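Local coordinates for odorant-binding protein (Phormia regina, PDB 5DIC), which binds fatty acids such as palmitate and, as a secreted member of the PBP/GOBP family, probably carries these hydrophobic ligands in the blowfly's oral disk, at residues Thr100-Lys103 with Ile104-Phe108; Phe48-Cys51 with Phe52-Ile56; Ala39-Pro43 with Ala44-Phe48; Val14-Asp17 with Glu18-Gln22; Leu2-Thr5 with Glu6-Ala10. All coordinates share one frame; numbering follows the deposited sequence.

Interaction 1: Thr100-Lys103 with Ile104-Phe108; sequences TGFK and IFECF. With PLM (palmitic acid), chain B.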
# COMPACT_ATOMS: atom_id res chain seq x y z
N THR A 100 6.54 -8.94 3.14
CA THR A 100 6.61 -7.84 4.12
C THR A 100 5.70 -6.67 3.77
O THR A 100 4.91 -6.22 4.59
CB THR A 100 8.06 -7.37 4.30
OG1 THR A 100 8.79 -8.43 4.92
CG2 THR A 100 8.17 -6.07 5.12
N GLY A 101 5.76 -6.23 2.52
CA GLY A 101 4.89 -5.14 2.11
C GLY A 101 3.43 -5.52 2.25
O GLY A 101 2.62 -4.73 2.75
N PHE A 102 3.08 -6.74 1.82
CA PHE A 102 1.71 -7.21 1.97
C PHE A 102 1.27 -7.24 3.43
O PHE A 102 0.16 -6.76 3.75
CB PHE A 102 1.62 -8.61 1.37
CG PHE A 102 0.29 -9.27 1.58
CD1 PHE A 102 -0.86 -8.69 1.09
CD2 PHE A 102 0.20 -10.45 2.28
CE1 PHE A 102 -2.09 -9.27 1.28
CE2 PHE A 102 -1.02 -11.04 2.48
CZ PHE A 102 -2.18 -10.46 1.97
N LYS A 103 2.11 -7.77 4.32
CA LYS A 103 1.73 -7.86 5.73
C LYS A 103 1.59 -6.49 6.38
O LYS A 103 0.71 -6.30 7.22
CB LYS A 103 2.70 -8.76 6.48
CG LYS A 103 2.49 -10.23 6.17
CD LYS A 103 3.43 -11.11 6.98
CE LYS A 103 2.98 -12.57 7.04
NZ LYS A 103 3.21 -13.19 8.39
N ILE A 104 2.45 -5.55 6.02
CA ILE A 104 2.28 -4.19 6.55
C ILE A 104 0.96 -3.58 6.07
O ILE A 104 0.20 -3.01 6.86
CB ILE A 104 3.48 -3.31 6.17
CG1 ILE A 104 4.77 -3.82 6.80
CG2 ILE A 104 3.23 -1.86 6.60
CD1 ILE A 104 6.02 -3.20 6.24
N PHE A 105 0.69 -3.73 4.79
CA PHE A 105 -0.58 -3.26 4.24
C PHE A 105 -1.78 -3.87 4.97
O PHE A 105 -2.74 -3.18 5.31
CB PHE A 105 -0.62 -3.57 2.74
CG PHE A 105 -1.98 -3.45 2.11
CD1 PHE A 105 -2.53 -2.20 1.84
CD2 PHE A 105 -2.71 -4.59 1.77
CE1 PHE A 105 -3.78 -2.09 1.25
CE2 PHE A 105 -3.95 -4.49 1.16
CZ PHE A 105 -4.49 -3.24 0.92
N GLU A 106 -1.73 -5.18 5.20
CA GLU A 106 -2.84 -5.84 5.90
C GLU A 106 -3.04 -5.29 7.30
O GLU A 106 -4.18 -5.12 7.75
CB GLU A 106 -2.62 -7.36 5.98
CG GLU A 106 -2.73 -8.14 4.65
CD GLU A 106 -3.79 -9.24 4.66
OE1 GLU A 106 -4.98 -8.91 4.45
OE2 GLU A 106 -3.46 -10.44 4.83
N CYS A 107 -1.94 -4.95 7.96
CA CYS A 107 -2.01 -4.37 9.29
C CYS A 107 -2.68 -2.99 9.23
O CYS A 107 -3.55 -2.69 10.07
CB CYS A 107 -0.65 -4.31 9.93
SG CYS A 107 -0.59 -3.66 11.62
N PHE A 108 -2.30 -2.17 8.26
CA PHE A 108 -2.96 -0.86 8.13
C PHE A 108 -4.45 -1.00 7.81
O PHE A 108 -5.26 -0.23 8.30
CB PHE A 108 -2.26 0.01 7.09
CG PHE A 108 -1.09 0.78 7.64
CD1 PHE A 108 -1.26 2.00 8.29
CD2 PHE A 108 0.19 0.30 7.49
CE1 PHE A 108 -0.19 2.70 8.78
CE2 PHE A 108 1.27 1.01 7.97
CZ PHE A 108 1.08 2.20 8.61
C1 PLM B . -0.07 9.00 -4.60
O1 PLM B . 0.15 9.35 -3.41
O2 PLM B . 0.84 8.95 -5.45
C2 PLM B . -1.44 8.57 -5.08
C3 PLM B . -2.44 8.42 -3.94
C4 PLM B . -2.16 7.19 -3.11
C5 PLM B . -3.37 6.90 -2.25
C6 PLM B . -3.05 5.89 -1.17
C7 PLM B . -2.27 6.56 -0.05
C8 PLM B . -2.19 5.54 1.06
C9 PLM B . -0.97 5.87 1.88
CA PLM B . -0.91 5.17 3.23
CB PLM B . 0.17 4.12 3.38
CC PLM B . -0.14 3.13 4.49
CD PLM B . 0.07 1.69 4.03
CE PLM B . 1.54 1.35 3.70
CF PLM B . 1.71 -0.14 3.37
CG PLM B . 3.14 -0.59 3.11
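E106 folds back over F102, one helical turn earlier in helix 97-113. Its CG sits over one face of the F102 ring, 3.8 Å from the centroid and 22° off the ring normal. This is a CH-pi contact, displaced toward the rim of the ring. The bend at chi2 of E106 swings the carboxylate along the same face, and the two planes lie 24° apart. OE2 of E106 ends 3.1 Å from CZ of F102. F102 also touches P41 and K46. The carboxylate itself belongs to the solvent side, as does the exposed chain of K103.

The inner side is buried and tightly filled. T100 and I104 run alongside each other, with T100 CG2 3.8 Å from I104 CD1. CG2 of I104, anti to the backbone N, is directed into the pocket and comes 3.7 Å from CG, the terminal methyl of palmitic acid. The same CG2 lies in plane at the edge of the F108 ring. One face of that ring is covered by the palmitate, whose CC lies 4.0 Å above its centre. The hydroxyl of T100 is satisfied by G94 N and D96 O. C107 is tied to C89 by a disulfide. The backbone bond from E106 N to F102 O, 2.9 Å, holds the two residues one turn apart. This is an amphipathic helix forming one wall of the fatty-acid pocket in an insect odorant-binding protein fold.

Interaction 2: Phe48-Cys51 with Phe52-Ile56; sequences FGTC and FFEKI. With PLM (palmitic acid), chain B.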
# COMPACT_ATOMS: atom_id res chain seq x y z
N PHE A 48 3.41 -6.37 -6.55
CA PHE A 48 2.78 -5.16 -7.05
C PHE A 48 2.46 -4.19 -5.91
O PHE A 48 2.75 -3.00 -6.01
CB PHE A 48 1.48 -5.50 -7.80
CG PHE A 48 0.70 -4.26 -8.15
CD1 PHE A 48 -0.22 -3.76 -7.26
CD2 PHE A 48 0.95 -3.55 -9.31
CE1 PHE A 48 -0.86 -2.56 -7.50
CE2 PHE A 48 0.31 -2.37 -9.57
CZ PHE A 48 -0.59 -1.86 -8.67
N GLY A 49 1.83 -4.69 -4.86
CA GLY A 49 1.42 -3.81 -3.78
C GLY A 49 2.62 -3.19 -3.11
O GLY A 49 2.62 -2.01 -2.80
N THR A 50 3.65 -4.01 -2.86
CA THR A 50 4.89 -3.49 -2.29
C THR A 50 5.48 -2.39 -3.14
O THR A 50 5.84 -1.31 -2.65
CB THR A 50 5.86 -4.66 -2.07
OG1 THR A 50 5.28 -5.60 -1.15
CG2 THR A 50 7.14 -4.23 -1.48
N CYS A 51 5.57 -2.66 -4.44
CA CYS A 51 6.03 -1.66 -5.39
C CYS A 51 5.21 -0.38 -5.30
O CYS A 51 5.75 0.72 -5.32
CB CYS A 51 5.99 -2.23 -6.81
SG CYS A 51 6.41 -1.11 -8.13
N PHE A 52 3.88 -0.52 -5.23
CA PHE A 52 3.03 0.65 -5.22
C PHE A 52 3.38 1.52 -4.02
O PHE A 52 3.51 2.74 -4.15
CB PHE A 52 1.57 0.21 -5.24
CG PHE A 52 0.62 1.36 -5.33
CD1 PHE A 52 0.26 1.88 -6.56
CD2 PHE A 52 0.10 1.94 -4.19
CE1 PHE A 52 -0.59 2.95 -6.65
CE2 PHE A 52 -0.76 3.03 -4.27
CZ PHE A 52 -1.08 3.52 -5.51
N PHE A 53 3.47 0.91 -2.85
CA PHE A 53 3.81 1.66 -1.65
C PHE A 53 5.19 2.25 -1.66
O PHE A 53 5.41 3.32 -1.08
CB PHE A 53 3.49 0.81 -0.41
CG PHE A 53 1.99 0.61 -0.25
CD1 PHE A 53 1.14 1.69 -0.09
CD2 PHE A 53 1.45 -0.65 -0.33
CE1 PHE A 53 -0.23 1.51 -0.02
CE2 PHE A 53 0.09 -0.86 -0.25
CZ PHE A 53 -0.75 0.23 -0.11
N GLU A 54 6.10 1.60 -2.36
CA GLU A 54 7.41 2.19 -2.61
C GLU A 54 7.31 3.43 -3.52
O GLU A 54 7.88 4.48 -3.23
CB GLU A 54 8.37 1.16 -3.21
CG GLU A 54 8.77 0.05 -2.27
CD GLU A 54 9.47 -1.12 -2.93
OE1 GLU A 54 9.45 -1.23 -4.18
OE2 GLU A 54 10.03 -1.97 -2.18
N LYS A 55 6.56 3.30 -4.63
CA LYS A 55 6.52 4.38 -5.59
C LYS A 55 5.81 5.63 -5.04
O LYS A 55 6.10 6.73 -5.48
CB LYS A 55 5.81 3.94 -6.87
CG LYS A 55 6.47 2.85 -7.66
CD LYS A 55 7.86 3.18 -8.16
CE LYS A 55 8.40 1.98 -8.92
NZ LYS A 55 9.81 2.13 -9.32
N ILE A 56 4.86 5.45 -4.12
CA ILE A 56 4.22 6.61 -3.52
C ILE A 56 5.00 7.14 -2.32
O ILE A 56 4.55 8.11 -1.70
CB ILE A 56 2.74 6.37 -3.17
CG1 ILE A 56 2.55 5.39 -2.02
CG2 ILE A 56 1.98 5.91 -4.40
CD1 ILE A 56 1.15 5.38 -1.46
C1 PLM B . -0.07 9.00 -4.60
O1 PLM B . 0.15 9.35 -3.41
O2 PLM B . 0.84 8.95 -5.45
C2 PLM B . -1.44 8.57 -5.08
C3 PLM B . -2.44 8.42 -3.94
C4 PLM B . -2.16 7.19 -3.11
C5 PLM B . -3.37 6.90 -2.25
C6 PLM B . -3.05 5.89 -1.17
C7 PLM B . -2.27 6.56 -0.05
C8 PLM B . -2.19 5.54 1.06
C9 PLM B . -0.97 5.87 1.88
CA PLM B . -0.91 5.17 3.23
CB PLM B . 0.17 4.12 3.38
CC PLM B . -0.14 3.13 4.49
CD PLM B . 0.07 1.69 4.03
CE PLM B . 1.54 1.35 3.70
CF PLM B . 1.71 -0.14 3.37
CG PLM B . 3.14 -0.59 3.11
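Helix 43-55 lines the fatty-acid pocket of this odorant-binding protein, and its last turns bring F48-C51 against F52-I56. F53 carries the pocket face. Its ring lies between two apolar groups: palmitate CF stands 3.6 Å above the ring centre, and CD2 of F52 lies over the opposite face, offset toward the rim. The CG of F53 is anti to its carbonyl carbon, chi1 -68°, which sets the ring beside G49, where CD2 comes 3.1 Å from G49 O. That carbonyl also accepts the backbone bond from F53 N. An alanine in place of F53 is likely to open a gap between the palmitate tail and F52 CD2, which pack on the two faces of this ring.

F48 CE1 meets F52 CB at 4.3 Å. On the far side of the helix the polar ends turn to other helices. E54 packs its OE2 on T50 CG2, 3.7 Å apart, while its carboxylate forms a salt bridge with R97. K55 runs past C51, and its NZ bonds to Q22. C51 itself is fixed by its disulfide to C19. At the acid end of the ligand, where K72 hydrogen-bonds the palmitate, CG2 of I56 packs 3.4 Å from palmitate O2.

Interaction 3: Ala39-Pro43 with Ala44-Phe48; sequences ANPTP and AMKCF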
# COMPACT_ATOMS: atom_id res chain seq x y z
N ALA A 39 -8.18 -10.36 -2.35
CA ALA A 39 -8.21 -11.53 -1.49
C ALA A 39 -7.26 -12.58 -2.02
O ALA A 39 -7.18 -12.81 -3.24
CB ALA A 39 -9.62 -12.10 -1.42
N ASN A 40 -6.54 -13.22 -1.11
CA ASN A 40 -5.68 -14.31 -1.46
C ASN A 40 -4.80 -13.90 -2.62
O ASN A 40 -4.81 -14.54 -3.69
CB ASN A 40 -6.50 -15.55 -1.82
CG ASN A 40 -7.43 -15.98 -0.69
OD1 ASN A 40 -7.05 -15.99 0.48
ND2 ASN A 40 -8.67 -16.33 -1.05
N PRO A 41 -4.03 -12.82 -2.44
CA PRO A 41 -3.23 -12.39 -3.56
C PRO A 41 -2.17 -13.41 -3.93
O PRO A 41 -1.64 -14.14 -3.06
CB PRO A 41 -2.55 -11.13 -3.04
CG PRO A 41 -2.42 -11.36 -1.59
CD PRO A 41 -3.65 -12.12 -1.20
N THR A 42 -1.83 -13.41 -5.21
CA THR A 42 -0.71 -14.20 -5.69
C THR A 42 0.62 -13.52 -5.30
O THR A 42 0.63 -12.34 -4.94
CB THR A 42 -0.77 -14.36 -7.20
OG1 THR A 42 -0.60 -13.07 -7.76
CG2 THR A 42 -2.11 -14.96 -7.67
N PRO A 43 1.74 -14.23 -5.48
CA PRO A 43 3.03 -13.61 -5.15
C PRO A 43 3.28 -12.31 -5.94
O PRO A 43 3.77 -11.34 -5.38
CB PRO A 43 4.05 -14.71 -5.46
CG PRO A 43 3.28 -15.96 -5.17
CD PRO A 43 1.89 -15.69 -5.67
N ALA A 44 2.93 -12.27 -7.23
CA ALA A 44 3.18 -11.09 -8.02
C ALA A 44 2.24 -9.96 -7.61
O ALA A 44 2.62 -8.79 -7.70
CB ALA A 44 3.06 -11.37 -9.51
N MET A 45 1.03 -10.28 -7.15
CA MET A 45 0.17 -9.25 -6.61
C MET A 45 0.74 -8.63 -5.32
O MET A 45 0.63 -7.42 -5.12
CB MET A 45 -1.24 -9.79 -6.38
CG MET A 45 -1.95 -10.15 -7.68
SD MET A 45 -3.45 -11.11 -7.46
CE MET A 45 -4.48 -9.88 -6.68
N LYS A 46 1.34 -9.46 -4.47
CA LYS A 46 2.02 -8.92 -3.29
C LYS A 46 3.18 -8.03 -3.69
O LYS A 46 3.40 -6.97 -3.09
CB LYS A 46 2.53 -10.06 -2.40
CG LYS A 46 1.42 -10.91 -1.78
CD LYS A 46 2.06 -11.95 -0.84
CE LYS A 46 1.09 -12.88 -0.17
NZ LYS A 46 1.91 -13.83 0.66
N CYS A 47 3.94 -8.44 -4.70
CA CYS A 47 5.01 -7.58 -5.15
C CYS A 47 4.50 -6.29 -5.77
O CYS A 47 5.07 -5.23 -5.53
CB CYS A 47 5.89 -8.29 -6.16
SG CYS A 47 6.93 -9.61 -5.48
N PHE A 48 3.41 -6.37 -6.55
CA PHE A 48 2.78 -5.16 -7.05
C PHE A 48 2.46 -4.19 -5.91
O PHE A 48 2.75 -3.00 -6.01
CB PHE A 48 1.48 -5.50 -7.80
CG PHE A 48 0.70 -4.26 -8.15
CD1 PHE A 48 -0.22 -3.76 -7.26
CD2 PHE A 48 0.95 -3.55 -9.31
CE1 PHE A 48 -0.86 -2.56 -7.50
CE2 PHE A 48 0.31 -2.37 -9.57
CZ PHE A 48 -0.59 -1.86 -8.67
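T42 and M45 cross at a slant at the start of helix 43-55, with the hydroxyl of T42 turned to the N-H of M45. T42 is the N-cap. Its OG1 stands between its own N and carbonyl carbon, chi1 65°, and from there it accepts from M45 N at 3.3 Å. M45 reaches back the other way. Its chain runs alongside OG1, CG at 3.2 Å, and bends at chi3. This brings SD to T42 N, a weak hydrogen bond of 3.6 Å but nearly straight at 170°. The pair forms a capping box in which a sulfur stands in for the usual oxygen.

P41 packs against M45 and K46, four and five residues on. Its CB meets M45 CB at 3.8 Å, and its CG lies across K46 CG at 3.9 Å. K46 is extended, and its NZ leads away to a salt bridge with D99. C47, whose N bonds to P43 O, is joined to C98 by a disulfide.

The hydroxyl of T42 also bonds to E29 of helix 27-34. A valine in place of T42 would probably leave M45 N without its cap and E29 without this mate. The helix start is thus closed by a longish hydroxyl bond and a weak sulfur bond. The carboxylate of E29 lies close by, and its negative charge would probably suit the positive end of the helix dipole.

Interaction 4: Val14-Asp17 with Glu18-Gln22; sequences VHFD and ECVKQ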
# COMPACT_ATOMS: atom_id res chain seq x y z
N VAL A 14 -0.52 6.23 -12.83
CA VAL A 14 0.87 6.23 -13.20
C VAL A 14 1.64 5.15 -12.45
O VAL A 14 2.43 4.40 -13.03
CB VAL A 14 1.50 7.61 -12.96
CG1 VAL A 14 3.02 7.56 -13.08
CG2 VAL A 14 0.96 8.63 -13.98
N HIS A 15 1.47 5.08 -11.13
CA HIS A 15 2.22 4.11 -10.33
C HIS A 15 1.73 2.69 -10.55
O HIS A 15 2.51 1.73 -10.49
CB HIS A 15 2.20 4.50 -8.86
CG HIS A 15 2.79 5.84 -8.59
ND1 HIS A 15 4.02 6.23 -9.07
CD2 HIS A 15 2.32 6.88 -7.86
CE1 HIS A 15 4.29 7.45 -8.64
NE2 HIS A 15 3.27 7.87 -7.92
N PHE A 16 0.43 2.53 -10.79
CA PHE A 16 -0.12 1.24 -11.16
C PHE A 16 0.63 0.69 -12.39
O PHE A 16 1.12 -0.44 -12.41
CB PHE A 16 -1.63 1.36 -11.41
CG PHE A 16 -2.27 0.09 -11.87
CD1 PHE A 16 -2.25 -0.28 -13.21
CD2 PHE A 16 -2.93 -0.73 -10.97
CE1 PHE A 16 -2.85 -1.46 -13.64
CE2 PHE A 16 -3.53 -1.90 -11.40
CZ PHE A 16 -3.47 -2.27 -12.73
N ASP A 17 0.71 1.50 -13.44
CA ASP A 17 1.40 1.08 -14.65
C ASP A 17 2.87 0.79 -14.39
O ASP A 17 3.42 -0.21 -14.90
CB ASP A 17 1.24 2.14 -15.75
CG ASP A 17 -0.17 2.24 -16.29
OD1 ASP A 17 -0.99 1.35 -16.06
OD2 ASP A 17 -0.44 3.22 -17.00
N GLU A 18 3.53 1.64 -13.60
CA GLU A 18 4.93 1.41 -13.29
C GLU A 18 5.12 0.06 -12.62
O GLU A 18 6.07 -0.66 -12.92
CB GLU A 18 5.46 2.48 -12.33
CG GLU A 18 5.68 3.85 -12.96
CD GLU A 18 5.84 4.96 -11.93
OE1 GLU A 18 5.55 4.76 -10.73
OE2 GLU A 18 6.25 6.07 -12.36
N CYS A 19 4.26 -0.26 -11.67
CA CYS A 19 4.44 -1.48 -10.89
C CYS A 19 4.01 -2.74 -11.58
O CYS A 19 4.60 -3.81 -11.38
CB CYS A 19 3.75 -1.28 -9.56
SG CYS A 19 4.63 -0.09 -8.51
N VAL A 20 3.01 -2.66 -12.46
CA VAL A 20 2.68 -3.81 -13.29
C VAL A 20 3.90 -4.22 -14.12
O VAL A 20 4.22 -5.40 -14.26
CB VAL A 20 1.46 -3.50 -14.20
CG1 VAL A 20 1.36 -4.47 -15.37
CG2 VAL A 20 0.16 -3.51 -13.38
N LYS A 21 4.58 -3.23 -14.68
CA LYS A 21 5.79 -3.49 -15.46
C LYS A 21 6.94 -4.00 -14.57
O LYS A 21 7.53 -5.05 -14.83
CB LYS A 21 6.22 -2.24 -16.21
CG LYS A 21 7.44 -2.45 -17.08
CD LYS A 21 7.80 -1.20 -17.89
CE LYS A 21 9.02 -1.45 -18.76
NZ LYS A 21 9.37 -0.27 -19.60
N GLN A 22 7.23 -3.27 -13.50
CA GLN A 22 8.41 -3.57 -12.68
C GLN A 22 8.32 -4.93 -12.02
O GLN A 22 9.32 -5.67 -11.94
CB GLN A 22 8.60 -2.51 -11.60
CG GLN A 22 9.84 -2.68 -10.77
CD GLN A 22 10.04 -1.55 -9.82
OE1 GLN A 22 10.38 -0.45 -10.22
NE2 GLN A 22 9.77 -1.78 -8.54
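H15 ND1 donates to E18 OE1 at 2.7 Å, and the bond is almost straight at 176°. It joins two side chains that run alongside each other in the same direction, three residues apart on helix 6-22. OE1 sits in the plane of the imidazole. The donor, however, meets OE1 from above the carboxylate plane, 35° out of it. Both residues place CG anti to the carbonyl carbon, and the extended E18 chain then carries its carboxylate back to the ring. The other oxygen, OE2, lies 3.6 Å from CG1 of V14.

A second pair lies on another side of the helix. CG2 of V20 sits over one face of the F16 ring, 4.0 Å from the centroid, in a CH-pi contact offset toward the rim. D17 OD1 is at the edge of that ring, in its plane, and has its salt-bridge partner in K13. F16 also meets the ring of F48, and V20 touches A30 of helix 27-34.

C19 turns its SG back along its own helix, 3.4 Å from H15 O, and is bonded to C51 in a disulfide. The H15 side chain touches a bound palmitic acid and K55. The ND1 bond therefore fixes the rotation of an imidazole at the ligand. The carboxylate beside it would probably raise the affinity of the ring for a second proton.

Interaction 5: Leu2-Thr5 with Glu6-Ala10; sequences LELT and EEQKA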
# COMPACT_ATOMS: atom_id res chain seq x y z
N LEU A 2 -10.64 7.56 2.32
CA LEU A 2 -10.06 8.47 1.35
C LEU A 2 -10.98 8.73 0.18
O LEU A 2 -11.46 7.81 -0.50
CB LEU A 2 -8.74 7.91 0.82
CG LEU A 2 -7.58 7.87 1.80
CD1 LEU A 2 -6.38 7.24 1.13
CD2 LEU A 2 -7.24 9.26 2.33
N GLU A 3 -11.21 10.00 -0.06
CA GLU A 3 -11.78 10.45 -1.30
C GLU A 3 -10.60 11.06 -2.05
O GLU A 3 -10.13 12.15 -1.70
CB GLU A 3 -12.90 11.45 -1.04
CG GLU A 3 -13.96 10.95 -0.05
CD GLU A 3 -13.72 11.37 1.40
OE1 GLU A 3 -12.55 11.58 1.81
OE2 GLU A 3 -14.71 11.47 2.16
N LEU A 4 -10.09 10.35 -3.06
CA LEU A 4 -8.91 10.80 -3.78
C LEU A 4 -9.27 11.98 -4.65
O LEU A 4 -10.36 12.04 -5.25
CB LEU A 4 -8.34 9.71 -4.69
CG LEU A 4 -7.90 8.42 -4.03
CD1 LEU A 4 -7.14 7.57 -5.04
CD2 LEU A 4 -7.05 8.66 -2.80
N THR A 5 -8.36 12.92 -4.72
CA THR A 5 -8.50 14.06 -5.62
C THR A 5 -8.22 13.57 -7.06
O THR A 5 -7.68 12.49 -7.27
CB THR A 5 -7.50 15.16 -5.28
OG1 THR A 5 -6.18 14.67 -5.50
CG2 THR A 5 -7.63 15.63 -3.85
N GLU A 6 -8.57 14.37 -8.05
CA GLU A 6 -8.28 14.02 -9.43
C GLU A 6 -6.77 13.91 -9.63
O GLU A 6 -6.29 13.02 -10.36
CB GLU A 6 -8.90 15.05 -10.39
CG GLU A 6 -10.43 15.08 -10.36
CD GLU A 6 -11.05 13.71 -10.60
OE1 GLU A 6 -10.81 13.12 -11.67
OE2 GLU A 6 -11.78 13.21 -9.71
N GLU A 7 -5.99 14.75 -8.95
CA GLU A 7 -4.53 14.66 -9.06
C GLU A 7 -4.05 13.30 -8.50
O GLU A 7 -3.19 12.63 -9.08
CB GLU A 7 -3.82 15.81 -8.30
CG GLU A 7 -2.29 15.74 -8.38
CD GLU A 7 -1.55 16.78 -7.56
OE1 GLU A 7 -2.19 17.73 -7.04
OE2 GLU A 7 -0.30 16.67 -7.45
N GLN A 8 -4.57 12.91 -7.34
CA GLN A 8 -4.18 11.61 -6.75
C GLN A 8 -4.61 10.45 -7.63
O GLN A 8 -3.86 9.48 -7.79
CB GLN A 8 -4.77 11.46 -5.36
CG GLN A 8 -4.15 12.38 -4.31
CD GLN A 8 -4.84 12.25 -2.99
OE1 GLN A 8 -6.07 12.40 -2.90
NE2 GLN A 8 -4.07 11.98 -1.94
N LYS A 9 -5.80 10.52 -8.21
CA LYS A 9 -6.25 9.42 -9.08
C LYS A 9 -5.28 9.24 -10.26
O LYS A 9 -4.99 8.10 -10.65
CB LYS A 9 -7.65 9.66 -9.63
CG LYS A 9 -8.75 9.61 -8.59
CD LYS A 9 -10.08 10.03 -9.21
CE LYS A 9 -11.21 10.15 -8.21
NZ LYS A 9 -12.44 10.63 -8.89
N ALA A 10 -4.84 10.36 -10.84
CA ALA A 10 -3.89 10.28 -11.95
C ALA A 10 -2.56 9.66 -11.50
O ALA A 10 -1.99 8.83 -12.22
CB ALA A 10 -3.66 11.63 -12.58
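The carboxamide of Q8 turns its oxygen edge to the backbone N-H of T5 in a capping box at the start of helix 6-22. T5 N comes to Q8 OE1 in the amide plane, on a lone pair, at 3.0 Å and with a straight N-H angle of 170°. The other flat group is the carboxylate of E6. K9 NZ meets its OE2 on the syn side at 2.8 Å, 19° out of the plane, in a salt bridge along the first turn.

T5 completes the box in the other direction. Its OG1 lies between its own N and carbonyl carbon, chi1 64°, and accepts from Q8 N at 3.0 Å. Two reciprocal bonds thus tie the N-cap to the third helical residue. CG of Q8 packs on the same hydroxyl.

L4 stands just before the cap and crosses the Q8 chain at about a right angle. Its CD2 lies 3.9 Å from Q8 OE1, and its side chain also touches a bound palmitic acid. The cap thus joins helix 6-22 to an N-terminal segment that runs beside the ligand, with L2 farther back resting on helix 66-77. K9 passes along this segment, and its CE ends 3.6 Å from L4 O.

Along the chain the order is interaction 5, 4, 3, 2 and 1. Interactions 5 and 4 both use helix 6-22, with centres about 17 Å apart. Interactions 3 and 2 share F48 on helix 43-55, and interaction 1 lies on helix 97-113. The C19-C51 disulfide joins interactions 4 and 2, whose centres are about 9 Å apart. F48 packs on F16, which links interaction 3 to interaction 4. F105 packs on F53 between interactions 1 and 2, and both touch the same palmitic acid. Interactions 1 and 5 lie on opposite sides of the chain's centre, with their centres about 22 Å apart. Three helices cross-linked by disulfides thus form part of the wall of the fatty-acid pocket.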